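PDB 7DF2: C2 domain protein, which binds three calcium ions in the loops at one end of a C2 beta-sandwich and is probably secreted, its precise role being undefined. Local coordinates for residues 117-122 against 194-199; 67-72 against 100-105; 45-50 against 182-187; 90-95 against 129-134. One frame throughout, in Å; residues are numbered along the deposited sequence.

Interaction 1: 117-122 against 194-199; sequences DVCGKG and STCRPS
D117 and R197 form a side-on salt bridge beside the disulfide that joins C119 to C196. The guanidinium offers its NE edge: NE donates to D117 OD2 (2.9 Å) and NH2 to D117 OD1 (3.0 Å). Both nitrogens keep the carboxylate oxygens close to the guanidinium plane, yet meet them from above the carboxylate plane, the two planes standing 55° apart. OD2 has a second, flatter grip, for R197 N reaches its anti lone pair at 2.8 Å, so main chain and side chain of one residue hold the same oxygen. A bend at chi3 (-71°) turns the NE edge of R197 to the carboxylate. OD1 has another charged partner in R42, on strand 41-51, and R197 NH2 also reaches S115. The disulfide has a chi3 of -97°; its sulfurs converge from unlike rotamers, C119 SG beside its backbone N and C196 SG anti to its own. D117 CB lies 3.7 Å from C196 SG, so bridge and disulfide pack together. On the main-chain side, water 2 donates to D117 O and R197 O and accepts from S199 OG (2.6 Å), which is also hydrogen-bonded to R116. Covalent, ionic and water-mediated links thus tie the loop after strand 181-190 to the end of strand 107-119, and two arginines around one carboxylate would be expected to keep D117 ionised.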
loop_
_atom_site.group_PDB
_atom_site.type_symbol
_atom_site.label_atom_id
_atom_site.label_comp_id
_atom_site.label_asym_id
_atom_site.label_seq_id
_atom_site.Cartn_x
_atom_site.Cartn_y
_atom_site.Cartn_z
ATOM N N ASP A 117 8.858 -8.426 6.044
ATOM C CA ASP A 117 10.187 -8.948 5.770
ATOM C C ASP A 117 10.158 -9.995 4.668
ATOM O O ASP A 117 9.162 -10.703 4.478
ATOM C CB ASP A 117 10.809 -9.589 7.012
ATOM C CG ASP A 117 10.890 -8.646 8.185
ATOM O OD1 ASP A 117 10.776 -7.426 7.979
ATOM O OD2 ASP A 117 11.084 -9.134 9.312
ATOM N N VAL A 118 11.289 -10.109 3.976
ATOM C CA VAL A 118 11.541 -11.180 3.020
ATOM C C VAL A 118 12.672 -12.010 3.607
ATOM O O VAL A 118 13.739 -11.472 3.921
ATOM C CB VAL A 118 11.917 -10.638 1.636
ATOM C CG1 VAL A 118 12.413 -11.768 0.742
ATOM C CG2 VAL A 118 10.720 -9.927 0.996
ATOM N N CYS A 119 12.449 -13.310 3.762
ATOM C CA CYS A 119 13.368 -14.137 4.545
ATOM C C CYS A 119 13.950 -15.270 3.693
ATOM O O CYS A 119 13.548 -16.427 3.809
ATOM C CB CYS A 119 12.639 -14.645 5.760
ATOM S SG CYS A 119 12.009 -13.282 6.818
ATOM N N GLY A 120 14.927 -14.930 2.857
ATOM C CA GLY A 120 15.687 -15.906 2.115
ATOM C C GLY A 120 15.146 -16.195 0.736
ATOM O O GLY A 120 15.856 -16.781 -0.086
ATOM N N LYS A 121 13.903 -15.814 0.464
ATOM C CA LYS A 121 13.372 -15.916 -0.881
ATOM C C LYS A 121 13.954 -14.800 -1.742
ATOM O O LYS A 121 14.547 -13.836 -1.246
ATOM C CB LYS A 121 11.846 -15.849 -0.854
ATOM C CG LYS A 121 11.162 -17.162 -1.192
ATOM C CD LYS A 121 10.339 -17.059 -2.468
ATOM C CE LYS A 121 8.942 -17.637 -2.271
ATOM N NZ LYS A 121 8.360 -18.261 -3.500
ATOM N N GLY A 122 13.804 -14.948 -3.051
ATOM C CA GLY A 122 14.194 -13.923 -4.001
ATOM C C GLY A 122 12.940 -13.310 -4.593
ATOM O O GLY A 122 11.975 -14.018 -4.890
ATOM N N SER A 194 18.442 -13.780 11.801
ATOM C CA SER A 194 17.799 -14.136 13.061
ATOM C C SER A 194 16.604 -13.240 13.368
ATOM O O SER A 194 15.696 -13.653 14.097
ATOM C CB SER A 194 18.818 -14.080 14.209
ATOM O OG SER A 194 19.330 -12.765 14.404
ATOM N N THR A 195 16.584 -12.023 12.825
ATOM C CA THR A 195 15.537 -11.045 13.108
ATOM C C THR A 195 14.431 -11.039 12.064
ATOM O O THR A 195 13.514 -10.218 12.156
ATOM C CB THR A 195 16.139 -9.636 13.206
ATOM O OG1 THR A 195 16.517 -9.183 11.904
ATOM C CG2 THR A 195 17.377 -9.630 14.093
ATOM N N CYS A 196 14.496 -11.924 11.076
ATOM C CA CYS A 196 13.555 -11.887 9.966
ATOM C C CYS A 196 12.234 -12.532 10.377
ATOM O O CYS A 196 12.213 -13.648 10.902
ATOM C CB CYS A 196 14.178 -12.592 8.760
ATOM S SG CYS A 196 13.605 -12.023 7.144
ATOM N N ARG A 197 11.104 -11.814 10.147
ATOM C CA ARG A 197 9.820 -12.314 10.629
ATOM C C ARG A 197 9.100 -13.073 9.524
ATOM O O ARG A 197 8.975 -12.544 8.408
ATOM C CB ARG A 197 8.930 -11.165 11.108
ATOM C CG ARG A 197 9.588 -10.218 12.094
ATOM C CD ARG A 197 8.810 -8.910 12.153
ATOM N NE ARG A 197 8.977 -8.113 10.942
ATOM C CZ ARG A 197 8.184 -7.093 10.618
ATOM N NH1 ARG A 197 7.181 -6.774 11.419
ATOM N NH2 ARG A 197 8.391 -6.399 9.505
ATOM N N PRO A 198 8.612 -14.286 9.787
ATOM C CA PRO A 198 7.792 -14.985 8.788
ATOM C C PRO A 198 6.475 -14.264 8.541
ATOM O O PRO A 198 5.951 -13.559 9.408
ATOM C CB PRO A 198 7.552 -16.367 9.416
ATOM C CG PRO A 198 8.579 -16.491 10.515
ATOM C CD PRO A 198 8.821 -15.097 11.001
ATOM N N SER A 199 5.939 -14.457 7.339
ATOM C CA SER A 199 4.716 -13.785 6.918
ATOM C C SER A 199 4.098 -14.573 5.770
ATOM O O SER A 199 4.744 -15.426 5.157
ATOM C CB SER A 199 4.991 -12.344 6.486
ATOM O OG SER A 199 5.786 -12.334 5.312
HETATM O O HOH W 1 7.350 -10.103 7.796
HETATM O O HOH W 2 8.254 -12.935 5.658
#

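Interaction 2: 67-72 against 100-105; sequences KCDPKI and DANNTP. With CA (calcium ion), chain E; CA (calcium ion), chain D.
D69 and N103 meet at the calcium-binding loops of a C2 domain, where the run into strand 70-77 lies against the loop that follows strand 96-100. D69 chelates the chain E calcium with OD1 (2.5 Å) and OD2, and OD2 also bridges to the chain D calcium at 2.3 Å; K67 gives its backbone O to the chain E ion, and N103 belongs to the same site. D63 and D66 complete the protein ligands there. Hydrogen bonds knit the loops behind the metals: N103 N donates to the anti lone pair of D69 OD1 (2.7 Å), T104 N to C68 O (2.9 Å) and A101 N to P70 O. Water 3 bridges C68 N and T104 O, while C68 SG is tied to C62. Van der Waals contact is made by P70, whose CG and CD touch T104 OG1 and CG2; chi1 of T104 (59°), setting OG1 between backbone N and carbonyl carbon, turns it to P70 CD (3.1 Å). With an alanine in place of P70, CG and CD are lost, which would probably open a gap beside T104 OG1 and CG2 and let that side chain turn more freely. K71 and D100 are an antiparallel non-hydrogen-bonded pair; D100 OD1 is salt-bridged to K135, whereas water 4 donates to D100 OD2 at 2.6 Å and accepts a weak bond from K71 NZ.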
loop_
_atom_site.group_PDB
_atom_site.type_symbol
_atom_site.label_atom_id
_atom_site.label_comp_id
_atom_site.label_asym_id
_atom_site.label_seq_id
_atom_site.Cartn_x
_atom_site.Cartn_y
_atom_site.Cartn_z
ATOM N N LYS A 67 -19.269 14.429 3.119
ATOM C CA LYS A 67 -17.982 14.049 2.555
ATOM C C LYS A 67 -17.734 12.543 2.669
ATOM O O LYS A 67 -18.526 11.789 3.240
ATOM C CB LYS A 67 -16.859 14.836 3.233
ATOM C CG LYS A 67 -16.906 16.333 2.944
ATOM C CD LYS A 67 -15.674 17.031 3.494
ATOM C CE LYS A 67 -16.029 18.265 4.308
ATOM N NZ LYS A 67 -15.273 18.306 5.598
ATOM N N CYS A 68 -16.622 12.092 2.079
ATOM C CA CYS A 68 -16.316 10.667 2.106
ATOM C C CYS A 68 -16.031 10.218 3.538
ATOM O O CYS A 68 -15.578 10.992 4.381
ATOM C CB CYS A 68 -15.108 10.320 1.223
ATOM S SG CYS A 68 -15.179 10.778 -0.549
ATOM N N ASP A 69 -16.296 8.940 3.800
ATOM C CA ASP A 69 -16.083 8.308 5.108
ATOM C C ASP A 69 -15.068 7.193 4.918
ATOM O O ASP A 69 -15.425 6.007 4.877
ATOM C CB ASP A 69 -17.391 7.788 5.690
ATOM C CG ASP A 69 -18.495 8.780 5.517
ATOM O OD1 ASP A 69 -18.311 9.911 6.002
ATOM O OD2 ASP A 69 -19.500 8.461 4.837
ATOM N N PRO A 70 -13.791 7.545 4.774
ATOM C CA PRO A 70 -12.821 6.590 4.231
ATOM C C PRO A 70 -12.398 5.545 5.253
ATOM O O PRO A 70 -12.123 5.847 6.419
ATOM C CB PRO A 70 -11.643 7.477 3.823
ATOM C CG PRO A 70 -11.733 8.640 4.755
ATOM C CD PRO A 70 -13.196 8.874 4.980
ATOM N N LYS A 71 -12.385 4.299 4.803
ATOM C CA LYS A 71 -11.642 3.230 5.450
ATOM C C LYS A 71 -10.523 2.878 4.485
ATOM O O LYS A 71 -10.788 2.499 3.336
ATOM C CB LYS A 71 -12.519 2.009 5.746
ATOM C CG LYS A 71 -11.735 0.867 6.434
ATOM C CD LYS A 71 -12.676 -0.266 6.879
ATOM C CE LYS A 71 -11.888 -1.415 7.512
ATOM N NZ LYS A 71 -12.772 -2.543 7.939
ATOM N N ILE A 72 -9.283 3.035 4.931
ATOM C CA ILE A 72 -8.118 2.893 4.068
ATOM C C ILE A 72 -7.247 1.789 4.640
ATOM O O ILE A 72 -6.874 1.839 5.816
ATOM C CB ILE A 72 -7.344 4.221 3.956
ATOM C CG1 ILE A 72 -8.267 5.299 3.379
ATOM C CG2 ILE A 72 -6.102 4.047 3.079
ATOM C CD1 ILE A 72 -7.686 6.727 3.401
ATOM N N ASP A 100 -9.886 4.845 9.562
ATOM C CA ASP A 100 -11.301 4.449 9.580
ATOM C C ASP A 100 -12.080 5.645 10.118
ATOM O O ASP A 100 -12.290 5.762 11.334
ATOM C CB ASP A 100 -11.516 3.195 10.414
ATOM C CG ASP A 100 -12.873 2.570 10.183
ATOM O OD1 ASP A 100 -13.738 3.269 9.631
ATOM O OD2 ASP A 100 -13.074 1.390 10.546
ATOM N N ALA A 101 -12.502 6.530 9.212
ATOM C CA ALA A 101 -12.926 7.870 9.604
ATOM C C ALA A 101 -14.204 8.271 8.891
ATOM O O ALA A 101 -14.668 7.607 7.957
ATOM C CB ALA A 101 -11.832 8.907 9.321
ATOM N N ASN A 102 -14.750 9.412 9.320
ATOM C CA ASN A 102 -16.029 9.896 8.818
ATOM C C ASN A 102 -15.931 11.347 8.372
ATOM O O ASN A 102 -15.323 12.184 9.053
ATOM C CB ASN A 102 -17.120 9.748 9.891
ATOM C CG ASN A 102 -17.439 8.302 10.187
ATOM O OD1 ASN A 102 -17.967 7.582 9.333
ATOM N ND2 ASN A 102 -17.110 7.857 11.393
ATOM N N ASN A 103 -16.540 11.621 7.215
ATOM C CA ASN A 103 -16.676 12.955 6.630
ATOM C C ASN A 103 -15.353 13.719 6.652
ATOM O O ASN A 103 -15.228 14.803 7.220
ATOM C CB ASN A 103 -17.801 13.724 7.321
ATOM C CG ASN A 103 -19.146 13.053 7.106
ATOM O OD1 ASN A 103 -19.488 12.716 5.975
ATOM N ND2 ASN A 103 -19.892 12.818 8.186
ATOM N N THR A 104 -14.363 13.138 5.984
ATOM C CA THR A 104 -13.026 13.714 5.963
ATOM C C THR A 104 -12.872 14.662 4.781
ATOM O O THR A 104 -13.641 14.602 3.820
ATOM C CB THR A 104 -11.979 12.603 5.869
ATOM O OG1 THR A 104 -12.201 11.839 4.680
ATOM C CG2 THR A 104 -12.051 11.672 7.078
ATOM N N PRO A 105 -11.877 15.550 4.816
ATOM C CA PRO A 105 -11.550 16.336 3.620
ATOM C C PRO A 105 -11.177 15.418 2.467
ATOM O O PRO A 105 -10.817 14.254 2.661
ATOM C CB PRO A 105 -10.346 17.183 4.062
ATOM C CG PRO A 105 -10.424 17.206 5.543
ATOM C CD PRO A 105 -11.006 15.889 5.958
HETATM CA CA CA E . -20.187 10.925 4.615
HETATM CA CA CA D . -20.431 7.277 3.055
HETATM O O HOH W 3 -14.216 13.731 1.226
HETATM O O HOH W 4 -12.327 -1.136 10.817
HETATM O O HOH W 5 -22.454 7.461 4.358
HETATM O O HOH W 6 -21.637 10.243 6.468
#

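Interaction 3: 45-50 against 182-187; sequences MNVVRL and VYLRYR. With GLC (alpha-D-glucopyranose), chain B.
Strands 45-50 and 182-187 run antiparallel at 157°, their axes 4.7 Å apart, with N46 and R185 a hydrogen-bonded pair (N46 N to R185 O 2.8 Å) and V48 and R49 both opposite Y183 in the backbone, a beta bulge in which V48 N donates to Y183 O and Y183 N to R49 O. On the face carrying N46, R185 lies alongside it and grips OD1 with the NE edge of its guanidinium, N46 CG standing anti to the backbone N (chi1 179°) and R185 bending at chi3. NE lies in the carbonyl plane on a lone pair of OD1 (3.0 Å), whereas NH2 comes to it from above that plane at 3.2 Å. N46 ND2 turns to D111 and K112. R185 also makes a cation-pi contact with W166, and a methionine in its place would probably leave N46 OD1 without its two donors and W166 without its cation. These strands are the middle pair of one sheet of the C2 beta-sandwich. Their other face turns to the second sheet: V47 CG2 meets L184 CD2 (3.7 Å), V47 CG1 meets V182 CG2, and M45 packs on M128. R49 is modelled in two conformers; in the one described here its guanidinium lies flat over the Y183 ring, planes 16° apart and CZ 3.9 Å from the centroid. Its NH1 is salt-bridged to E169 and makes a weak hydrogen bond to O4 of the glucose unit (3.2 Å).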
loop_
_atom_site.group_PDB
_atom_site.type_symbol
_atom_site.label_atom_id
_atom_site.label_comp_id
_atom_site.label_asym_id
_atom_site.label_seq_id
_atom_site.Cartn_x
_atom_site.Cartn_y
_atom_site.Cartn_z
ATOM N N MET A 45 6.614 0.598 4.324
ATOM C CA MET A 45 5.703 1.287 3.420
ATOM C C MET A 45 5.012 2.395 4.196
ATOM O O MET A 45 4.290 2.126 5.164
ATOM C CB MET A 45 4.685 0.311 2.839
ATOM C CG MET A 45 3.519 0.953 2.091
ATOM S SD MET A 45 2.409 -0.375 1.551
ATOM C CE MET A 45 1.038 0.591 0.902
ATOM N N ASN A 46 5.258 3.635 3.790
ATOM C CA ASN A 46 4.698 4.818 4.435
ATOM C C ASN A 46 3.586 5.353 3.545
ATOM O O ASN A 46 3.842 5.774 2.409
ATOM C CB ASN A 46 5.798 5.857 4.639
ATOM C CG ASN A 46 5.320 7.152 5.280
ATOM O OD1 ASN A 46 5.811 8.229 4.919
ATOM N ND2 ASN A 46 4.443 7.063 6.282
ATOM N N VAL A 47 2.355 5.318 4.043
ATOM C CA VAL A 47 1.219 5.888 3.327
ATOM C C VAL A 47 1.086 7.333 3.784
ATOM O O VAL A 47 0.699 7.607 4.922
ATOM C CB VAL A 47 -0.060 5.083 3.570
ATOM C CG1 VAL A 47 -1.262 5.770 2.906
ATOM C CG2 VAL A 47 0.136 3.674 3.025
ATOM N N VAL A 48 1.438 8.264 2.895
ATOM C CA VAL A 48 1.568 9.662 3.283
ATOM C C VAL A 48 0.208 10.340 3.316
ATOM O O VAL A 48 -0.201 10.907 4.335
ATOM C CB VAL A 48 2.531 10.390 2.328
ATOM C CG1 VAL A 48 2.639 11.862 2.710
ATOM C CG2 VAL A 48 3.910 9.688 2.345
ATOM N N ARG A 49 -0.519 10.275 2.204
ATOM C CA ARG A 49 -1.836 10.888 2.135
ATOM C C ARG A 49 -2.583 10.295 0.954
ATOM O O ARG A 49 -1.995 9.653 0.080
ATOM C CB ARG A 49 -1.735 12.412 2.021
ATOM C CG ARG A 49 -1.023 12.877 0.776
ATOM C CD ARG A 49 -0.988 14.404 0.727
ATOM N NE ARG A 49 -0.408 14.820 -0.540
ATOM C CZ ARG A 49 0.891 14.786 -0.812
ATOM N NH1 ARG A 49 1.757 14.367 0.110
ATOM N NH2 ARG A 49 1.321 15.171 -2.007
ATOM N N LEU A 50 -3.895 10.517 0.947
ATOM C CA LEU A 50 -4.790 9.961 -0.061
ATOM C C LEU A 50 -5.677 11.089 -0.556
ATOM O O LEU A 50 -6.367 11.725 0.247
ATOM C CB LEU A 50 -5.625 8.827 0.555
ATOM C CG LEU A 50 -6.497 7.782 -0.161
ATOM C CD1 LEU A 50 -7.177 8.328 -1.355
ATOM C CD2 LEU A 50 -5.734 6.493 -0.499
ATOM N N VAL A 182 -2.856 7.939 -4.173
ATOM C CA VAL A 182 -2.307 7.733 -2.841
ATOM C C VAL A 182 -0.816 8.018 -2.941
ATOM O O VAL A 182 -0.154 7.583 -3.890
ATOM C CB VAL A 182 -2.581 6.325 -2.277
ATOM C CG1 VAL A 182 -1.866 5.246 -3.056
ATOM C CG2 VAL A 182 -2.137 6.277 -0.804
ATOM N N TYR A 183 -0.303 8.799 -2.005
ATOM C CA TYR A 183 1.100 9.170 -2.019
ATOM C C TYR A 183 1.837 8.243 -1.076
ATOM O O TYR A 183 1.453 8.115 0.093
ATOM C CB TYR A 183 1.285 10.630 -1.627
ATOM C CG TYR A 183 0.707 11.539 -2.689
ATOM C CD1 TYR A 183 -0.651 11.796 -2.729
ATOM C CD2 TYR A 183 1.515 12.085 -3.678
ATOM C CE1 TYR A 183 -1.208 12.603 -3.737
ATOM C CE2 TYR A 183 0.978 12.901 -4.675
ATOM C CZ TYR A 183 -0.385 13.152 -4.692
ATOM O OH TYR A 183 -0.940 13.955 -5.667
ATOM N N LEU A 184 2.872 7.586 -1.595
ATOM C CA LEU A 184 3.574 6.522 -0.885
ATOM C C LEU A 184 5.063 6.815 -0.814
ATOM O O LEU A 184 5.622 7.494 -1.680
ATOM C CB LEU A 184 3.384 5.169 -1.581
ATOM C CG LEU A 184 1.948 4.701 -1.765
ATOM C CD1 LEU A 184 1.919 3.416 -2.580
ATOM C CD2 LEU A 184 1.312 4.499 -0.390
ATOM N N ARG A 185 5.705 6.278 0.222
ATOM C CA ARG A 185 7.162 6.202 0.283
ATOM C C ARG A 185 7.538 4.814 0.763
ATOM O O ARG A 185 6.779 4.174 1.495
ATOM C CB ARG A 185 7.772 7.214 1.262
ATOM C CG ARG A 185 7.446 8.656 1.007
ATOM C CD ARG A 185 8.302 9.534 1.909
ATOM N NE ARG A 185 8.151 9.230 3.334
ATOM C CZ ARG A 185 8.991 9.661 4.273
ATOM N NH1 ARG A 185 10.051 10.394 3.926
ATOM N NH2 ARG A 185 8.783 9.360 5.553
ATOM N N TYR A 186 8.738 4.362 0.408
ATOM C CA TYR A 186 9.193 3.093 0.944
ATOM C C TYR A 186 10.662 3.182 1.307
ATOM O O TYR A 186 11.396 4.052 0.830
ATOM C CB TYR A 186 8.979 1.933 -0.040
ATOM C CG TYR A 186 9.882 1.982 -1.247
ATOM C CD1 TYR A 186 9.517 2.697 -2.380
ATOM C CD2 TYR A 186 11.097 1.295 -1.263
ATOM C CE1 TYR A 186 10.348 2.745 -3.501
ATOM C CE2 TYR A 186 11.930 1.337 -2.373
ATOM C CZ TYR A 186 11.547 2.059 -3.487
ATOM O OH TYR A 186 12.372 2.095 -4.586
ATOM N N ARG A 187 11.052 2.286 2.219
ATOM C CA ARG A 187 12.437 1.989 2.566
ATOM C C ARG A 187 12.630 0.482 2.493
ATOM O O ARG A 187 11.686 -0.287 2.696
ATOM C CB ARG A 187 12.810 2.469 3.992
ATOM C CG ARG A 187 13.102 3.942 4.111
ATOM C CD ARG A 187 13.927 4.298 5.342
ATOM N NE ARG A 187 13.452 3.643 6.560
ATOM C CZ ARG A 187 14.208 3.442 7.637
ATOM N NH1 ARG A 187 15.473 3.844 7.639
ATOM N NH2 ARG A 187 13.709 2.841 8.711
HETATM C C1 GLC B . 3.067 18.762 4.679
HETATM C C2 GLC B . 1.759 19.015 3.917
HETATM C C3 GLC B . 1.009 17.716 3.598
HETATM C C4 GLC B . 1.962 16.634 3.084
HETATM C C5 GLC B . 3.251 16.606 3.904
HETATM C C6 GLC B . 4.231 15.564 3.379
HETATM O O2 GLC B . 0.914 19.908 4.615
HETATM O O3 GLC B . 0.008 17.963 2.628
HETATM O O4 GLC B . 1.347 15.355 3.100
HETATM O O5 GLC B . 3.841 17.893 3.895
HETATM O O6 GLC B . 4.785 14.891 4.487
#

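Interaction 4: 90-95 against 129-134; sequences VPYSNY and RVRAID. With CA (calcium ion), chain D; CA (calcium ion), chain C.
R131 lies across one face of the Y92 ring. Its CD sits over the ring centre, 3.5 Å from the centroid in a CH-pi contact, and the guanidinium follows nearly parallel to the ring (16°) but displaced toward its rim, with CZ 4.3 Å from the centroid. Extended from CG to NE, with CG anti to N (chi1 173°), the arginine lays methylene and guanidinium along the same ring. Next to it Y95 OH abuts the R129 chain, 3.3 Å from CD and 3.6 Å from CB, and V90 CG1 adds a looser touch on CD. A 3-10 turn, with Y95 N bonded to Y92 O, sets the two tyrosines together. Outside this shell R129 is salt-bridged to D77 and makes a cation-pi contact with F85, while R131 NH1 donates to N145; farther along the strand D134 binds two calcium ions. No hydrogen bond crosses the contact: R131 gives Y92 its CD and guanidinium face, R129 gives Y95 OH its CB and CD, while R129 NE and NH2 and R131 NH1 bond elsewhere.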
loop_
_atom_site.group_PDB
_atom_site.type_symbol
_atom_site.label_atom_id
_atom_site.label_comp_id
_atom_site.label_asym_id
_atom_site.label_seq_id
_atom_site.Cartn_x
_atom_site.Cartn_y
_atom_site.Cartn_z
ATOM N N VAL A 90 -4.079 -11.158 -2.307
ATOM C CA VAL A 90 -4.177 -11.221 -0.854
ATOM C C VAL A 90 -5.569 -10.751 -0.458
ATOM O O VAL A 90 -6.005 -9.672 -0.885
ATOM C CB VAL A 90 -3.076 -10.386 -0.177
ATOM C CG1 VAL A 90 -2.956 -9.018 -0.820
ATOM C CG2 VAL A 90 -3.372 -10.234 1.304
ATOM N N PRO A 91 -6.295 -11.524 0.345
ATOM C CA PRO A 91 -7.639 -11.106 0.756
ATOM C C PRO A 91 -7.592 -9.791 1.514
ATOM O O PRO A 91 -6.667 -9.534 2.288
ATOM C CB PRO A 91 -8.106 -12.254 1.657
ATOM C CG PRO A 91 -7.243 -13.414 1.286
ATOM C CD PRO A 91 -5.927 -12.838 0.895
ATOM N N TYR A 92 -8.609 -8.955 1.286
ATOM C CA TYR A 92 -8.658 -7.647 1.934
ATOM C C TYR A 92 -8.635 -7.768 3.451
ATOM O O TYR A 92 -8.118 -6.877 4.139
ATOM C CB TYR A 92 -9.907 -6.888 1.482
ATOM C CG TYR A 92 -9.939 -6.566 0.007
ATOM C CD1 TYR A 92 -8.803 -6.136 -0.660
ATOM C CD2 TYR A 92 -11.118 -6.680 -0.721
ATOM C CE1 TYR A 92 -8.840 -5.830 -2.014
ATOM C CE2 TYR A 92 -11.160 -6.389 -2.060
ATOM C CZ TYR A 92 -10.027 -5.967 -2.706
ATOM O OH TYR A 92 -10.087 -5.670 -4.044
ATOM N N SER A 93 -9.157 -8.874 3.993
ATOM C CA SER A 93 -9.124 -9.075 5.440
ATOM C C SER A 93 -7.705 -9.170 5.995
ATOM O O SER A 93 -7.520 -9.038 7.208
ATOM C CB SER A 93 -9.889 -10.346 5.806
ATOM O OG SER A 93 -9.325 -11.463 5.144
ATOM N N ASN A 94 -6.703 -9.406 5.155
ATOM C CA ASN A 94 -5.325 -9.478 5.620
ATOM C C ASN A 94 -4.594 -8.144 5.540
ATOM O O ASN A 94 -3.461 -8.045 6.027
ATOM C CB ASN A 94 -4.553 -10.533 4.825
ATOM C CG ASN A 94 -5.162 -11.919 4.971
ATOM O OD1 ASN A 94 -5.128 -12.731 4.045
ATOM N ND2 ASN A 94 -5.747 -12.185 6.132
ATOM N N TYR A 95 -5.201 -7.126 4.935
ATOM C CA TYR A 95 -4.581 -5.809 4.926
ATOM C C TYR A 95 -4.589 -5.212 6.333
ATOM O O TYR A 95 -5.349 -5.627 7.213
ATOM C CB TYR A 95 -5.322 -4.854 3.984
ATOM C CG TYR A 95 -5.154 -5.069 2.497
ATOM C CD1 TYR A 95 -5.338 -6.321 1.907
ATOM C CD2 TYR A 95 -4.857 -3.988 1.666
ATOM C CE1 TYR A 95 -5.214 -6.490 0.518
ATOM C CE2 TYR A 95 -4.736 -4.148 0.292
ATOM C CZ TYR A 95 -4.918 -5.395 -0.275
ATOM O OH TYR A 95 -4.776 -5.519 -1.637
ATOM N N ARG A 129 0.205 -2.174 -1.878
ATOM C CA ARG A 129 -1.222 -2.229 -2.191
ATOM C C ARG A 129 -1.980 -1.373 -1.187
ATOM O O ARG A 129 -1.747 -1.478 0.020
ATOM C CB ARG A 129 -1.756 -3.668 -2.156
ATOM C CG ARG A 129 -1.208 -4.568 -3.254
ATOM C CD ARG A 129 -1.974 -5.887 -3.276
ATOM N NE ARG A 129 -1.459 -6.780 -4.307
ATOM C CZ ARG A 129 -1.910 -6.822 -5.556
ATOM N NH1 ARG A 129 -2.898 -6.018 -5.945
ATOM N NH2 ARG A 129 -1.374 -7.673 -6.419
ATOM N N VAL A 130 -2.895 -0.537 -1.682
ATOM C CA VAL A 130 -3.783 0.245 -0.828
ATOM C C VAL A 130 -5.191 0.123 -1.387
ATOM O O VAL A 130 -5.392 0.169 -2.606
ATOM C CB VAL A 130 -3.378 1.736 -0.755
ATOM C CG1 VAL A 130 -4.403 2.546 0.047
ATOM C CG2 VAL A 130 -1.991 1.899 -0.137
ATOM N N ARG A 131 -6.161 -0.051 -0.501
ATOM C CA ARG A 131 -7.560 -0.002 -0.905
ATOM C C ARG A 131 -8.292 1.021 -0.051
ATOM O O ARG A 131 -8.162 1.030 1.180
ATOM C CB ARG A 131 -8.229 -1.375 -0.792
ATOM C CG ARG A 131 -9.757 -1.337 -1.045
ATOM C CD ARG A 131 -10.309 -2.767 -1.062
ATOM N NE ARG A 131 -11.756 -2.820 -1.218
ATOM C CZ ARG A 131 -12.380 -2.819 -2.393
ATOM N NH1 ARG A 131 -11.684 -2.766 -3.516
ATOM N NH2 ARG A 131 -13.703 -2.878 -2.443
ATOM N N ALA A 132 -9.061 1.885 -0.703
ATOM C CA ALA A 132 -9.859 2.884 -0.014
ATOM C C ALA A 132 -11.320 2.692 -0.383
ATOM O O ALA A 132 -11.653 2.574 -1.564
ATOM C CB ALA A 132 -9.404 4.305 -0.376
ATOM N N ILE A 133 -12.191 2.660 0.624
ATOM C CA ILE A 133 -13.632 2.621 0.389
ATOM C C ILE A 133 -14.267 3.714 1.231
ATOM O O ILE A 133 -13.718 4.159 2.242
ATOM C CB ILE A 133 -14.289 1.252 0.712
ATOM C CG1 ILE A 133 -14.146 0.915 2.194
ATOM C CG2 ILE A 133 -13.654 0.142 -0.100
ATOM C CD1 ILE A 133 -15.398 1.149 3.012
ATOM N N ASP A 134 -15.429 4.164 0.777
ATOM C CA ASP A 134 -16.286 5.048 1.553
ATOM C C ASP A 134 -17.295 4.175 2.287
ATOM O O ASP A 134 -18.003 3.381 1.659
ATOM C CB ASP A 134 -16.994 6.044 0.630
ATOM C CG ASP A 134 -18.220 6.669 1.275
ATOM O OD1 ASP A 134 -18.073 7.242 2.362
ATOM O OD2 ASP A 134 -19.331 6.583 0.706
HETATM CA CA CA D . -20.431 7.277 3.055
HETATM CA CA CA C . -21.385 6.597 -0.405
HETATM O O HOH W 7 -23.574 6.770 -1.368
HETATM O O HOH W 5 -22.454 7.461 4.358
#

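From the N terminus, strand 41-51 opens interaction 3, and 67-72 and 90-95 open interactions 2 and 4. Residues 100-105 close interaction 2, tying two calcium-binding loops. Interaction 1 opens at 117-122; 129-134 closes interaction 4, joining the loop before strand 96-100 to strand 121-136. Then 182-187 closes interaction 3, pairing two strands of the other sheet, and 194-199 closes interaction 1, fastening the loop after strand 181-190 to the end of strand 107-119. Interactions 2 and 4 nest within 3 and cross each other; they share the chain D calcium, and D69 N probably bonds to D134 OD1. Interaction 1 crosses 3 and 4 but follows 2 in series. M45 CE against V130 CG2 (3.5 Å) joins 3 and 4.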